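Local coordinates for immunity protein (Neisseria meningitidis, PDB 4Q7O) that probably protects its own cell from a cognate contact-dependent growth-inhibition toxin, acting as the immunity protein of that toxin-immunity pair, at residues N20-F28 with F89-L100. Numbering follows the deposited sequence.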
ATOM      1  N   ASN B  20       7.508   3.661  -4.710  1.00  6.67           N
ATOM      2  CA  ASN B  20       6.235   3.646  -5.441  1.00  7.45           C
ATOM      3  C   ASN B  20       5.732   2.211  -5.642  1.00  7.58           C
ATOM      4  O   ASN B  20       4.984   1.919  -6.571  1.00  9.65           O
ATOM      5  CB  ASN B  20       6.353   4.390  -6.780  1.00  8.93           C
ATOM      6  CG  ASN B  20       5.034   4.973  -7.260  1.00 11.89           C
ATOM      7  OD1 ASN B  20       4.077   5.127  -6.495  1.00 11.88           O
ATOM      8  ND2 ASN B  20       4.985   5.316  -8.545  1.00 15.06           N
ATOM      9  N   HIS B  21       6.144   1.316  -4.752  1.00  6.18           N
ATOM     10  CA  HIS B  21       5.717  -0.085  -4.813  1.00  5.53           C
ATOM     11  C   HIS B  21       4.715  -0.405  -3.718  1.00  6.11           C
ATOM     12  O   HIS B  21       4.898  -1.345  -2.938  1.00  6.82           O
ATOM     13  CB  HIS B  21       6.935  -1.006  -4.745  1.00  6.72           C
ATOM     14  CG  HIS B  21       7.828  -0.875  -5.937  1.00  6.43           C
ATOM     15  ND1 HIS B  21       9.159  -1.235  -5.920  1.00  7.20           N
ATOM     16  CD2 HIS B  21       7.577  -0.424  -7.190  1.00  6.23           C
ATOM     17  CE1 HIS B  21       9.685  -1.011  -7.108  1.00  7.72           C
ATOM     18  NE2 HIS B  21       8.746  -0.521  -7.900  1.00  6.86           N
ATOM     19  N   PHE B  22       3.657   0.398  -3.678  1.00  5.97           N
ATOM     20  CA  PHE B  22       2.616   0.277  -2.670  1.00  6.01           C
ATOM     21  C   PHE B  22       1.914  -1.084  -2.685  1.00  5.99           C
ATOM     22  O   PHE B  22       1.387  -1.516  -1.664  1.00  7.04           O
ATOM     23  CB  PHE B  22       1.598   1.413  -2.813  1.00  5.92           C
ATOM     24  CG  PHE B  22       1.011   1.522  -4.194  1.00  7.07           C
ATOM     25  CD1 PHE B  22      -0.129   0.804  -4.538  1.00  8.16           C
ATOM     26  CD2 PHE B  22       1.603   2.339  -5.149  1.00  8.70           C
ATOM     27  CE1 PHE B  22      -0.680   0.903  -5.807  1.00  8.34           C
ATOM     28  CE2 PHE B  22       1.066   2.440  -6.425  1.00  8.58           C
ATOM     29  CZ  PHE B  22      -0.079   1.716  -6.759  1.00  9.29           C
ATOM     30  N   VAL B  23       1.926  -1.780  -3.820  1.00  5.74           N
ATOM     31  CA  VAL B  23       1.359  -3.131  -3.864  1.00  5.38           C
ATOM     32  C   VAL B  23       2.063  -4.064  -2.871  1.00  5.73           C
ATOM     33  O   VAL B  23       1.417  -4.902  -2.220  1.00  6.88           O
ATOM     34  CB  VAL B  23       1.391  -3.703  -5.306  1.00  5.87           C
ATOM     35  CG1 VAL B  23       1.199  -5.216  -5.306  1.00  7.61           C
ATOM     36  CG2 VAL B  23       0.319  -3.028  -6.166  1.00  6.95           C
ATOM     37  N   ILE B  24       3.381  -3.903  -2.740  1.00  5.47           N
ATOM     38  CA  ILE B  24       4.147  -4.694  -1.778  1.00  6.65           C
ATOM     39  C   ILE B  24       3.729  -4.403  -0.335  1.00  7.29           C
ATOM     40  O   ILE B  24       3.596  -5.322   0.481  1.00  7.74           O
ATOM     41  CB  ILE B  24       5.662  -4.462  -1.930  1.00  7.41           C
ATOM     42  CG1 ILE B  24       6.124  -4.816  -3.349  1.00  9.24           C
ATOM     43  CG2 ILE B  24       6.429  -5.264  -0.889  1.00  8.54           C
ATOM     44  CD1 ILE B  24       5.808  -6.238  -3.770  1.00 11.33           C
ATOM     45  N   SER B  25       3.532  -3.122  -0.030  1.00  7.62           N
ATOM     46  CA  SER B  25       3.066  -2.679   1.286  1.00  8.21           C
ATOM     47  C   SER B  25       1.742  -3.364   1.630  1.00  7.79           C
ATOM     48  O   SER B  25       1.557  -3.903   2.729  1.00  9.68           O
ATOM     49  CB  SER B  25       2.848  -1.154   1.300  1.00  9.46           C
ATOM     50  OG  SER B  25       3.762  -0.454   0.461  1.00 13.19           O
ATOM     51  N   ILE B  26       0.815  -3.343   0.679  1.00  6.43           N
ATOM     52  CA  ILE B  26      -0.510  -3.912   0.896  1.00  6.61           C
ATOM     53  C   ILE B  26      -0.435  -5.426   1.022  1.00  6.51           C
ATOM     54  O   ILE B  26      -1.099  -6.021   1.869  1.00  8.01           O
ATOM     55  CB  ILE B  26      -1.461  -3.538  -0.260  1.00  6.71           C
ATOM     56  CG1 ILE B  26      -1.656  -2.021  -0.317  1.00  7.88           C
ATOM     57  CG2 ILE B  26      -2.814  -4.238  -0.122  1.00  8.39           C
ATOM     58  CD1 ILE B  26      -2.393  -1.575  -1.564  1.00  8.36           C
ATOM     59  N   PHE B  27       0.396  -6.042   0.190  1.00  6.01           N
ATOM     60  CA  PHE B  27       0.583  -7.490   0.199  1.00  6.96           C
ATOM     61  C   PHE B  27       0.928  -8.003   1.600  1.00  7.32           C
ATOM     62  O   PHE B  27       0.253  -8.880   2.140  1.00  6.93           O
ATOM     63  CB  PHE B  27       1.678  -7.871  -0.802  1.00  7.37           C
ATOM     64  CG  PHE B  27       1.991  -9.339  -0.833  1.00  7.44           C
ATOM     65  CD1 PHE B  27       1.293 -10.198  -1.671  1.00  8.93           C
ATOM     66  CD2 PHE B  27       3.006  -9.860  -0.048  1.00  8.69           C
ATOM     67  CE1 PHE B  27       1.586 -11.549  -1.699  1.00 10.25           C
ATOM     68  CE2 PHE B  27       3.295 -11.214  -0.069  1.00  8.48           C
ATOM     69  CZ  PHE B  27       2.588 -12.054  -0.893  1.00  9.25           C
ATOM     70  N   PHE B  28       1.966  -7.440   2.201  1.00  7.15           N
ATOM     71  CA  PHE B  28       2.388  -7.922   3.508  1.00  7.33           C
ATOM     72  C   PHE B  28       1.411  -7.587   4.628  1.00  7.66           C
ATOM     73  O   PHE B  28       1.126  -8.440   5.465  1.00  8.54           O
ATOM     74  CB  PHE B  28       3.815  -7.473   3.833  1.00  8.74           C
ATOM     75  CG  PHE B  28       4.849  -8.295   3.144  1.00  9.39           C
ATOM     76  CD1 PHE B  28       5.050  -9.615   3.521  1.00 11.32           C
ATOM     77  CD2 PHE B  28       5.605  -7.771   2.110  1.00  9.94           C
ATOM     78  CE1 PHE B  28       5.995 -10.398   2.885  1.00 11.80           C
ATOM     79  CE2 PHE B  28       6.550  -8.551   1.474  1.00 10.64           C
ATOM     80  CZ  PHE B  28       6.742  -9.865   1.860  1.00 11.94           C
ATOM     81  N   PHE B  89       3.337  -9.544  -8.552  1.00  5.52           N
ATOM     82  CA  PHE B  89       2.533  -9.451  -7.341  1.00  5.74           C
ATOM     83  C   PHE B  89       1.168  -8.890  -7.669  1.00  7.60           C
ATOM     84  O   PHE B  89       1.041  -8.013  -8.522  1.00  8.02           O
ATOM     85  CB  PHE B  89       3.186  -8.505  -6.327  1.00  5.58           C
ATOM     86  CG  PHE B  89       4.396  -9.064  -5.673  1.00  5.91           C
ATOM     87  CD1 PHE B  89       5.626  -9.028  -6.318  1.00  7.31           C
ATOM     88  CD2 PHE B  89       4.318  -9.603  -4.396  1.00  7.26           C
ATOM     89  CE1 PHE B  89       6.757  -9.536  -5.707  1.00  8.34           C
ATOM     90  CE2 PHE B  89       5.449 -10.112  -3.776  1.00  8.39           C
ATOM     91  CZ  PHE B  89       6.666 -10.079  -4.427  1.00  9.18           C
ATOM     92  N   SER B  90       0.145  -9.367  -6.977  1.00  7.78           N
ATOM     93  CA  SER B  90      -1.137  -8.684  -7.048  1.00  9.26           C
ATOM     94  C   SER B  90      -1.850  -8.686  -5.714  1.00  9.22           C
ATOM     95  O   SER B  90      -1.666  -9.590  -4.899  1.00 10.14           O
ATOM     96  CB  SER B  90      -2.025  -9.270  -8.145  1.00 13.63           C
ATOM     97  OG  SER B  90      -2.547 -10.520  -7.763  1.00 16.80           O
ATOM     98  N   VAL B  91      -2.646  -7.652  -5.494  1.00  8.23           N
ATOM     99  CA  VAL B  91      -3.522  -7.595  -4.336  1.00  8.25           C
ATOM    100  C   VAL B  91      -4.924  -7.168  -4.755  1.00  9.98           C
ATOM    101  O   VAL B  91      -5.108  -6.505  -5.779  1.00 10.13           O
ATOM    102  CB  VAL B  91      -2.984  -6.634  -3.246  1.00  9.29           C
ATOM    103  CG1 VAL B  91      -1.694  -7.170  -2.657  1.00 10.95           C
ATOM    104  CG2 VAL B  91      -2.809  -5.222  -3.800  1.00 10.51           C
ATOM    105  N   GLY B  92      -5.911  -7.564  -3.960  1.00 12.66           N
ATOM    106  CA  GLY B  92      -7.289  -7.199  -4.224  1.00 15.46           C
ATOM    107  C   GLY B  92      -8.057  -8.237  -5.020  1.00 18.81           C
ATOM    108  O   GLY B  92      -7.615  -9.388  -5.172  1.00 19.44           O
ATOM    109  N   ASP B  93      -9.212  -7.814  -5.524  1.00 22.37           N
ATOM    110  CA  ASP B  93     -10.133  -8.673  -6.257  1.00 26.77           C
ATOM    111  C   ASP B  93      -9.494  -9.302  -7.490  1.00 27.02           C
ATOM    112  O   ASP B  93      -8.728  -8.653  -8.203  1.00 26.09           O
ATOM    113  CB  ASP B  93     -11.366  -7.854  -6.656  1.00 30.38           C
ATOM    114  CG  ASP B  93     -12.241  -8.561  -7.671  1.00 33.64           C
ATOM    115  OD1 ASP B  93     -12.375  -9.803  -7.598  1.00 34.93           O
ATOM    116  OD2 ASP B  93     -12.803  -7.863  -8.541  1.00 34.99           O
ATOM    117  N   ASP B  94      -9.831 -10.567  -7.737  1.00 28.17           N
ATOM    118  CA  ASP B  94      -9.311 -11.311  -8.878  1.00 29.10           C
ATOM    119  C   ASP B  94      -9.675 -10.656 -10.208  1.00 28.56           C
ATOM    120  O   ASP B  94      -8.918 -10.742 -11.178  1.00 29.29           O
ATOM    121  CB  ASP B  94      -9.826 -12.756  -8.851  1.00 30.47           C
ATOM    122  N   PHE B  95     -10.827  -9.992 -10.244  1.00 26.69           N
ATOM    123  CA  PHE B  95     -11.311  -9.361 -11.470  1.00 26.29           C
ATOM    124  C   PHE B  95     -10.621  -8.033 -11.764  1.00 25.46           C
ATOM    125  O   PHE B  95     -10.337  -7.719 -12.922  1.00 26.09           O
ATOM    126  CB  PHE B  95     -12.827  -9.155 -11.406  1.00 26.44           C
ATOM    127  N   ASN B  96     -10.355  -7.260 -10.714  1.00 23.18           N
ATOM    128  CA  ASN B  96      -9.690  -5.971 -10.854  1.00 20.97           C
ATOM    129  C   ASN B  96      -8.508  -5.837  -9.911  1.00 16.78           C
ATOM    130  O   ASN B  96      -8.512  -4.971  -9.043  1.00 16.85           O
ATOM    131  CB  ASN B  96     -10.669  -4.837 -10.556  1.00 23.78           C
ATOM    132  CG  ASN B  96     -11.738  -4.711 -11.599  1.00 26.33           C
ATOM    133  OD1 ASN B  96     -12.925  -4.849 -11.309  1.00 28.05           O
ATOM    134  ND2 ASN B  96     -11.325  -4.451 -12.832  1.00 26.95           N
ATOM    135  N   PRO B  97      -7.481  -6.681 -10.082  1.00 14.34           N
ATOM    136  CA  PRO B  97      -6.403  -6.674  -9.095  1.00 12.82           C
ATOM    137  C   PRO B  97      -5.486  -5.474  -9.259  1.00 11.09           C
ATOM    138  O   PRO B  97      -5.399  -4.904 -10.349  1.00 12.48           O
ATOM    139  CB  PRO B  97      -5.640  -7.964  -9.415  1.00 13.99           C
ATOM    140  CG  PRO B  97      -5.848  -8.160 -10.859  1.00 14.97           C
ATOM    141  CD  PRO B  97      -7.243  -7.669 -11.150  1.00 14.97           C
ATOM    142  N   GLU B  98      -4.824  -5.095  -8.170  1.00  8.34           N
ATOM    143  CA  GLU B  98      -3.768  -4.090  -8.218  1.00  7.72           C
ATOM    144  C   GLU B  98      -2.457  -4.844  -8.402  1.00  7.45           C
ATOM    145  O   GLU B  98      -2.087  -5.668  -7.567  1.00  8.09           O
ATOM    146  CB  GLU B  98      -3.748  -3.294  -6.921  1.00  9.80           C
ATOM    147  CG  GLU B  98      -5.100  -2.731  -6.535  1.00 11.38           C
ATOM    148  CD  GLU B  98      -5.036  -1.974  -5.224  1.00 12.77           C
ATOM    149  OE1 GLU B  98      -4.153  -1.095  -5.099  1.00 12.62           O
ATOM    150  OE2 GLU B  98      -5.847  -2.270  -4.318  1.00 15.09           O
ATOM    151  N   GLU B  99      -1.758  -4.578  -9.498  1.00  7.57           N
ATOM    152  CA  GLU B  99      -0.656  -5.445  -9.914  1.00  7.79           C
ATOM    153  C   GLU B  99       0.681  -4.724  -9.972  1.00  6.35           C
ATOM    154  O   GLU B  99       0.746  -3.529 -10.245  1.00  8.52           O
ATOM    155  CB  GLU B  99      -0.951  -6.030 -11.293  1.00  9.27           C
ATOM    156  CG  GLU B  99      -2.240  -6.820 -11.370  1.00 10.35           C
ATOM    157  CD  GLU B  99      -2.663  -7.094 -12.799  1.00 12.81           C
ATOM    158  OE1 GLU B  99      -3.024  -6.132 -13.506  1.00 14.82           O
ATOM    159  OE2 GLU B  99      -2.617  -8.269 -13.220  1.00 12.69           O
ATOM    160  N   LEU B 100       1.754  -5.471  -9.751  1.00  6.39           N
ATOM    161  CA  LEU B 100       3.102  -4.928  -9.832  1.00  6.23           C
ATOM    162  C   LEU B 100       4.076  -6.015 -10.228  1.00  6.50           C
ATOM    163  O   LEU B 100       4.010  -7.127  -9.718  1.00  7.85           O
ATOM    164  CB  LEU B 100       3.514  -4.352  -8.475  1.00  6.97           C
ATOM    165  CG  LEU B 100       4.953  -3.852  -8.317  1.00  8.30           C
ATOM    166  CD1 LEU B 100       5.209  -2.637  -9.179  1.00  9.73           C
ATOM    167  CD2 LEU B 100       5.261  -3.530  -6.859  1.00  8.09           C
TER
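Helix-on-sheet packing is illustrated where helix 22-34 lays its first turns across the hairpin of strands 86-91 and 98-103, with V23, I24, I26 and F27 pressing on F89, V91, E98 and L100. V23 stands at the centre. Its CB faces L100 CB at 3.9 Å, while its methyls straddle the paired backbone, CG2 at 3.8 Å from E98 O and CG1 against F89 CB. That pairing is antiparallel, F89 with L100 and V91 with E98 each joined by two backbone bonds, and it turns F89, V91, E98 and L100 to the helix while S90 and E99 look to the other face. The short axes of helix 22-28 and strand 89-91 pass 8.1 Å apart at 63°, a slanted crossing over the four-stranded sheet.

Two helical residues divide the F89 ring between them. I24 places CD1 almost over its centre, 3.6 Å from the centroid, a CH-pi contact. F27, whose CG is swung anti to its N (chi1 178°), offers a face to the edge of F89 in a T-shaped pair with planes at 89°. One turn on from V23, the helix meets V91: CG1 lies against F27 CA at 3.7 Å and CG2 against I26 CG2 at 3.8 Å. E98 OE1 makes only van der Waals contacts here, with I26 CD1 (4.0 Å) and the edge of the F22 ring.

At the opposite end, L100 CD2 lies against H21 CB (3.7 Å) and also against I24 CG1; ND1 of H21 is hydrogen-bonded to the hydroxyl OH of Y110 on helix 104-121, which also contributes F111 against F89. I26 also packs on I26 of the second subunit, bringing this helix to the dimer interface.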